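Long-range contact in oligopeptide ABC transporter, periplasmic oligopeptide-binding protein, putative (Thermotoga maritima MSB8, PDB 5IPW), which probably binds oligopeptides in the periplasm and delivers them to an ABC transporter for uptake: residues Trp121-Trp135 with Gly185-Gln197. Sequence-based numbering, arbitrary orientation.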
loop_
_atom_site.group_PDB
_atom_site.type_symbol
_atom_site.label_atom_id
_atom_site.label_comp_id
_atom_site.label_asym_id
_atom_site.label_seq_id
_atom_site.Cartn_x
_atom_site.Cartn_y
_atom_site.Cartn_z
ATOM N N TRP A 121 -17.807 -8.751 20.014
ATOM C CA TRP A 121 -17.928 -9.270 18.649
ATOM C C TRP A 121 -19.341 -9.052 18.131
ATOM O O TRP A 121 -20.252 -8.768 18.910
ATOM C CB TRP A 121 -17.614 -10.771 18.607
ATOM C CG TRP A 121 -16.188 -11.106 18.904
ATOM C CD1 TRP A 121 -15.647 -11.397 20.125
ATOM C CD2 TRP A 121 -15.119 -11.191 17.962
ATOM N NE1 TRP A 121 -14.306 -11.647 20.000
ATOM C CE2 TRP A 121 -13.952 -11.525 18.684
ATOM C CE3 TRP A 121 -15.029 -11.008 16.582
ATOM C CZ2 TRP A 121 -12.711 -11.686 18.067
ATOM C CZ3 TRP A 121 -13.798 -11.166 15.968
ATOM C CH2 TRP A 121 -12.655 -11.495 16.711
ATOM N N SER A 122 -19.528 -9.216 16.821
ATOM C CA SER A 122 -20.826 -8.955 16.172
ATOM C C SER A 122 -21.982 -9.844 16.664
ATOM O O SER A 122 -23.145 -9.518 16.456
ATOM C CB SER A 122 -20.686 -9.062 14.654
ATOM O OG SER A 122 -20.228 -10.347 14.270
ATOM N N ASP A 123 -21.661 -10.951 17.320
ATOM C CA ASP A 123 -22.670 -11.804 17.958
ATOM C C ASP A 123 -22.919 -11.476 19.434
ATOM O O ASP A 123 -23.754 -12.119 20.066
ATOM C CB ASP A 123 -22.270 -13.284 17.850
ATOM C CG ASP A 123 -21.058 -13.640 18.713
ATOM O OD1 ASP A 123 -20.300 -12.740 19.109
ATOM O OD2 ASP A 123 -20.853 -14.838 18.985
ATOM N N GLY A 124 -22.186 -10.507 19.987
ATOM C CA GLY A 124 -22.360 -10.105 21.387
ATOM C C GLY A 124 -21.276 -10.588 22.338
ATOM O O GLY A 124 -21.131 -10.052 23.426
ATOM N N ALA A 125 -20.512 -11.600 21.944
ATOM C CA ALA A 125 -19.490 -12.164 22.823
ATOM C C ALA A 125 -18.363 -11.161 23.068
ATOM O O ALA A 125 -18.081 -10.325 22.213
ATOM C CB ALA A 125 -18.938 -13.448 22.233
ATOM N N PRO A 126 -17.721 -11.231 24.245
ATOM C CA PRO A 126 -16.671 -10.261 24.553
ATOM C C PRO A 126 -15.386 -10.435 23.750
ATOM O O PRO A 126 -14.928 -11.549 23.508
ATOM C CB PRO A 126 -16.403 -10.473 26.048
ATOM C CG PRO A 126 -16.975 -11.808 26.367
ATOM C CD PRO A 126 -18.108 -12.027 25.423
ATOM N N TYR A 127 -14.821 -9.307 23.344
ATOM C CA TYR A 127 -13.551 -9.282 22.655
ATOM C C TYR A 127 -12.485 -8.913 23.666
ATOM O O TYR A 127 -12.618 -7.909 24.373
ATOM C CB TYR A 127 -13.573 -8.251 21.534
ATOM C CG TYR A 127 -12.241 -8.051 20.877
ATOM C CD1 TYR A 127 -11.624 -9.082 20.198
ATOM C CD2 TYR A 127 -11.586 -6.829 20.948
ATOM C CE1 TYR A 127 -10.392 -8.907 19.592
ATOM C CE2 TYR A 127 -10.350 -6.644 20.350
ATOM C CZ TYR A 127 -9.763 -7.686 19.668
ATOM O OH TYR A 127 -8.550 -7.496 19.058
ATOM N N THR A 128 -11.430 -9.728 23.715
ATOM C CA THR A 128 -10.363 -9.576 24.689
ATOM C C THR A 128 -9.041 -9.817 24.001
ATOM O O THR A 128 -9.004 -10.193 22.831
ATOM C CB THR A 128 -10.507 -10.583 25.844
ATOM O OG1 THR A 128 -10.278 -11.910 25.358
ATOM C CG2 THR A 128 -11.901 -10.503 26.451
ATOM N N ALA A 129 -7.955 -9.618 24.740
ATOM C CA ALA A 129 -6.616 -9.852 24.214
ATOM C C ALA A 129 -6.351 -11.330 23.973
ATOM O O ALA A 129 -5.427 -11.680 23.242
ATOM C CB ALA A 129 -5.573 -9.283 25.158
ATOM N N HIS A 130 -7.155 -12.198 24.576
ATOM C CA HIS A 130 -7.013 -13.629 24.337
ATOM C C HIS A 130 -7.362 -13.991 22.895
ATOM O O HIS A 130 -6.795 -14.932 22.343
ATOM C CB HIS A 130 -7.848 -14.430 25.333
ATOM C CG HIS A 130 -7.561 -14.074 26.757
ATOM N ND1 HIS A 130 -6.334 -14.296 27.344
ATOM C CD2 HIS A 130 -8.324 -13.467 27.697
ATOM C CE1 HIS A 130 -6.358 -13.852 28.588
ATOM N NE2 HIS A 130 -7.554 -13.344 28.827
ATOM N N ASP A 131 -8.263 -13.231 22.275
ATOM C CA ASP A 131 -8.571 -13.425 20.854
ATOM C C ASP A 131 -7.380 -13.114 19.943
ATOM O O ASP A 131 -7.239 -13.709 18.871
ATOM C CB ASP A 131 -9.768 -12.574 20.450
ATOM C CG ASP A 131 -11.054 -13.074 21.053
ATOM O OD1 ASP A 131 -11.241 -14.310 21.099
ATOM O OD2 ASP A 131 -11.881 -12.238 21.474
ATOM N N ILE A 132 -6.539 -12.172 20.357
ATOM C CA ILE A 132 -5.329 -11.861 19.615
ATOM C C ILE A 132 -4.326 -12.987 19.806
ATOM O O ILE A 132 -3.735 -13.460 18.838
ATOM C CB ILE A 132 -4.712 -10.526 20.054
ATOM C CG1 ILE A 132 -5.706 -9.392 19.772
ATOM C CG2 ILE A 132 -3.391 -10.285 19.323
ATOM C CD1 ILE A 132 -5.295 -8.035 20.304
ATOM N N VAL A 133 -4.154 -13.427 21.049
ATOM C CA VAL A 133 -3.212 -14.510 21.355
ATOM C C VAL A 133 -3.630 -15.771 20.606
ATOM O O VAL A 133 -2.821 -16.434 19.961
ATOM C CB VAL A 133 -3.149 -14.806 22.868
ATOM C CG1 VAL A 133 -2.302 -16.040 23.137
ATOM C CG2 VAL A 133 -2.585 -13.611 23.629
ATOM N N PHE A 134 -4.908 -16.096 20.699
ATOM C CA PHE A 134 -5.458 -17.215 19.957
ATOM C C PHE A 134 -5.061 -17.130 18.486
ATOM O O PHE A 134 -4.604 -18.104 17.897
ATOM C CB PHE A 134 -6.974 -17.226 20.073
ATOM C CG PHE A 134 -7.627 -18.234 19.188
ATOM C CD1 PHE A 134 -7.543 -19.582 19.482
ATOM C CD2 PHE A 134 -8.307 -17.840 18.051
ATOM C CE1 PHE A 134 -8.139 -20.520 18.663
ATOM C CE2 PHE A 134 -8.906 -18.772 17.228
ATOM C CZ PHE A 134 -8.820 -20.114 17.532
ATOM N N TRP A 135 -5.231 -15.951 17.905
ATOM C CA TRP A 135 -4.886 -15.742 16.512
ATOM C C TRP A 135 -3.391 -15.945 16.230
ATOM O O TRP A 135 -3.045 -16.695 15.314
ATOM C CB TRP A 135 -5.331 -14.355 16.058
ATOM C CG TRP A 135 -4.922 -14.036 14.664
ATOM C CD1 TRP A 135 -5.436 -14.566 13.519
ATOM C CD2 TRP A 135 -3.913 -13.109 14.261
ATOM N NE1 TRP A 135 -4.810 -14.025 12.429
ATOM C CE2 TRP A 135 -3.869 -13.126 12.856
ATOM C CE3 TRP A 135 -3.046 -12.264 14.953
ATOM C CZ2 TRP A 135 -2.983 -12.329 12.122
ATOM C CZ3 TRP A 135 -2.158 -11.481 14.229
ATOM C CH2 TRP A 135 -2.133 -11.517 12.826
ATOM N N GLY A 185 -1.806 -5.393 8.621
ATOM C CA GLY A 185 -2.202 -6.773 8.901
ATOM C C GLY A 185 -3.384 -6.945 9.831
ATOM O O GLY A 185 -4.031 -5.973 10.235
ATOM N N GLY A 186 -3.642 -8.204 10.186
ATOM C CA GLY A 186 -4.853 -8.599 10.921
ATOM C C GLY A 186 -4.639 -8.861 12.405
ATOM O O GLY A 186 -5.150 -9.857 12.953
ATOM N N PHE A 187 -3.932 -7.939 13.063
ATOM C CA PHE A 187 -3.527 -8.121 14.454
ATOM C C PHE A 187 -4.667 -7.990 15.465
ATOM O O PHE A 187 -4.457 -8.183 16.667
ATOM C CB PHE A 187 -2.360 -7.184 14.789
ATOM C CG PHE A 187 -1.129 -7.494 13.997
ATOM C CD1 PHE A 187 -0.266 -8.500 14.406
ATOM C CD2 PHE A 187 -0.869 -6.842 12.805
ATOM C CE1 PHE A 187 0.853 -8.827 13.655
ATOM C CE2 PHE A 187 0.250 -7.158 12.052
ATOM C CZ PHE A 187 1.113 -8.153 12.475
ATOM N N THR A 188 -5.873 -7.705 14.980
ATOM C CA THR A 188 -7.047 -7.669 15.835
ATOM C C THR A 188 -7.473 -9.062 16.272
ATOM O O THR A 188 -8.253 -9.207 17.206
ATOM C CB THR A 188 -8.220 -6.975 15.135
ATOM O OG1 THR A 188 -8.465 -7.607 13.878
ATOM C CG2 THR A 188 -7.895 -5.497 14.912
ATOM N N GLY A 189 -6.977 -10.085 15.585
ATOM C CA GLY A 189 -7.168 -11.470 16.018
ATOM C C GLY A 189 -8.399 -12.117 15.417
ATOM O O GLY A 189 -8.876 -11.697 14.368
ATOM N N ALA A 190 -8.908 -13.146 16.089
ATOM C CA ALA A 190 -10.055 -13.903 15.602
ATOM C C ALA A 190 -10.860 -14.446 16.784
ATOM O O ALA A 190 -10.334 -14.569 17.888
ATOM C CB ALA A 190 -9.581 -15.038 14.706
ATOM N N PRO A 191 -12.141 -14.773 16.556
ATOM C CA PRO A 191 -13.050 -15.115 17.657
ATOM C C PRO A 191 -12.877 -16.534 18.187
ATOM O O PRO A 191 -13.515 -17.471 17.707
ATOM C CB PRO A 191 -14.431 -14.929 17.030
ATOM C CG PRO A 191 -14.219 -15.214 15.582
ATOM C CD PRO A 191 -12.838 -14.724 15.259
ATOM N N ALA A 192 -12.018 -16.675 19.189
ATOM C CA ALA A 192 -11.737 -17.970 19.799
ATOM C C ALA A 192 -13.002 -18.665 20.286
ATOM O O ALA A 192 -13.133 -19.879 20.161
ATOM C CB ALA A 192 -10.763 -17.802 20.946
ATOM N N HIS A 193 -13.943 -17.900 20.825
ATOM C CA HIS A 193 -15.173 -18.489 21.368
ATOM C C HIS A 193 -15.971 -19.235 20.296
ATOM O O HIS A 193 -16.688 -20.192 20.607
ATOM C CB HIS A 193 -16.040 -17.422 22.045
ATOM C CG HIS A 193 -16.758 -16.520 21.090
ATOM N ND1 HIS A 193 -16.146 -15.456 20.461
ATOM C CD2 HIS A 193 -18.045 -16.520 20.664
ATOM C CE1 HIS A 193 -17.021 -14.843 19.683
ATOM N NE2 HIS A 193 -18.184 -15.467 19.792
ATOM N N TYR A 194 -15.845 -18.788 19.046
ATOM C CA TYR A 194 -16.494 -19.434 17.912
ATOM C C TYR A 194 -15.615 -20.497 17.260
ATOM O O TYR A 194 -16.118 -21.547 16.879
ATOM C CB TYR A 194 -16.886 -18.400 16.850
ATOM C CG TYR A 194 -17.491 -19.007 15.593
ATOM C CD1 TYR A 194 -18.794 -19.498 15.586
ATOM C CD2 TYR A 194 -16.754 -19.091 14.411
ATOM C CE1 TYR A 194 -19.346 -20.058 14.440
ATOM C CE2 TYR A 194 -17.298 -19.644 13.257
ATOM C CZ TYR A 194 -18.589 -20.130 13.277
ATOM O OH TYR A 194 -19.121 -20.675 12.137
ATOM N N LEU A 195 -14.321 -20.218 17.118
ATOM C CA LEU A 195 -13.443 -21.059 16.296
ATOM C C LEU A 195 -12.824 -22.276 16.992
ATOM O O LEU A 195 -12.476 -23.256 16.326
ATOM C CB LEU A 195 -12.325 -20.214 15.686
ATOM C CG LEU A 195 -12.782 -19.291 14.560
ATOM C CD1 LEU A 195 -11.662 -18.346 14.169
ATOM C CD2 LEU A 195 -13.247 -20.086 13.351
ATOM N N LYS A 196 -12.682 -22.217 18.315
ATOM C CA LYS A 196 -12.041 -23.302 19.071
ATOM C C LYS A 196 -12.711 -24.665 18.870
ATOM O O LYS A 196 -12.049 -25.698 18.985
ATOM C CB LYS A 196 -11.985 -22.969 20.561
ATOM C CG LYS A 196 -10.836 -22.059 20.935
ATOM C CD LYS A 196 -10.824 -21.767 22.424
ATOM C CE LYS A 196 -9.502 -21.136 22.841
ATOM N NZ LYS A 196 -9.439 -20.830 24.300
ATOM N N GLN A 197 -14.013 -24.671 18.579
ATOM C CA GLN A 197 -14.735 -25.922 18.303
ATOM C C GLN A 197 -14.238 -26.643 17.042
ATOM O O GLN A 197 -14.531 -27.819 16.855
ATOM C CB GLN A 197 -16.238 -25.670 18.179
ATOM C CG GLN A 197 -16.633 -24.834 16.977
ATOM C CD GLN A 197 -18.120 -24.625 16.920
ATOM O OE1 GLN A 197 -18.879 -25.590 16.893
ATOM N NE2 GLN A 197 -18.554 -23.369 16.918
HETATM O O HOH W 1 -13.641 -15.211 21.650
#
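Pro191 lies flat against the indole of Trp121, its CB centred over the six-membered ring at 3.6 Å from the centroid. The two side chains cross at about a right angle. Ala192 CB packs over one face of Phe134, off-centre, 3.9 Å from the ring centroid. Leu195 CB and Lys196 CG border the same ring. Trp135 has CG anti to the backbone N (chi1 176°), which lays the indole along the Gly186-Gly189 turn. Gly186 O sits over one indole face, and the indole edge points at the face of Phe187, an offset edge-to-face pair with centroids 5.4 Å apart. Gly189 CA comes within 3.4 Å of Trp135 CB.

Further out, Tyr127 OH donates to Thr188 O, and Ala190 N donates to Asp131 O at 3.3 Å. Asp131 OD1 accepts from Ala192 N at 3.1 Å, at the start of helix 192-195. Asp131 OD2 accepts a hydrogen bond from Trp121 NE1 at 2.9 Å, with OD2 in the indole plane. With Trp121 reduced to an alanine, Pro191 would probably lose the aromatic surface it packs on, and Asp131 OD2 this donor. One water bridges Asp131 OD1 to His193 N and ND1. Toward solvent, His193 NE2 donates to the syn side of Asp123 OD2 at 2.9 Å, while Ala125 CB covers one imidazole face.

The contact joins the start of helix 129-140 to the loop leading into helix 192-195. Asp131 serves both: it forms a capping box with Thr128, whose backbone N reaches Asp131 OD2 only weakly, and also binds Ala192 N. Its carboxylate is buried and probably stays ionised, stabilised by the bonds from Trp121 NE1 and Ala192 N.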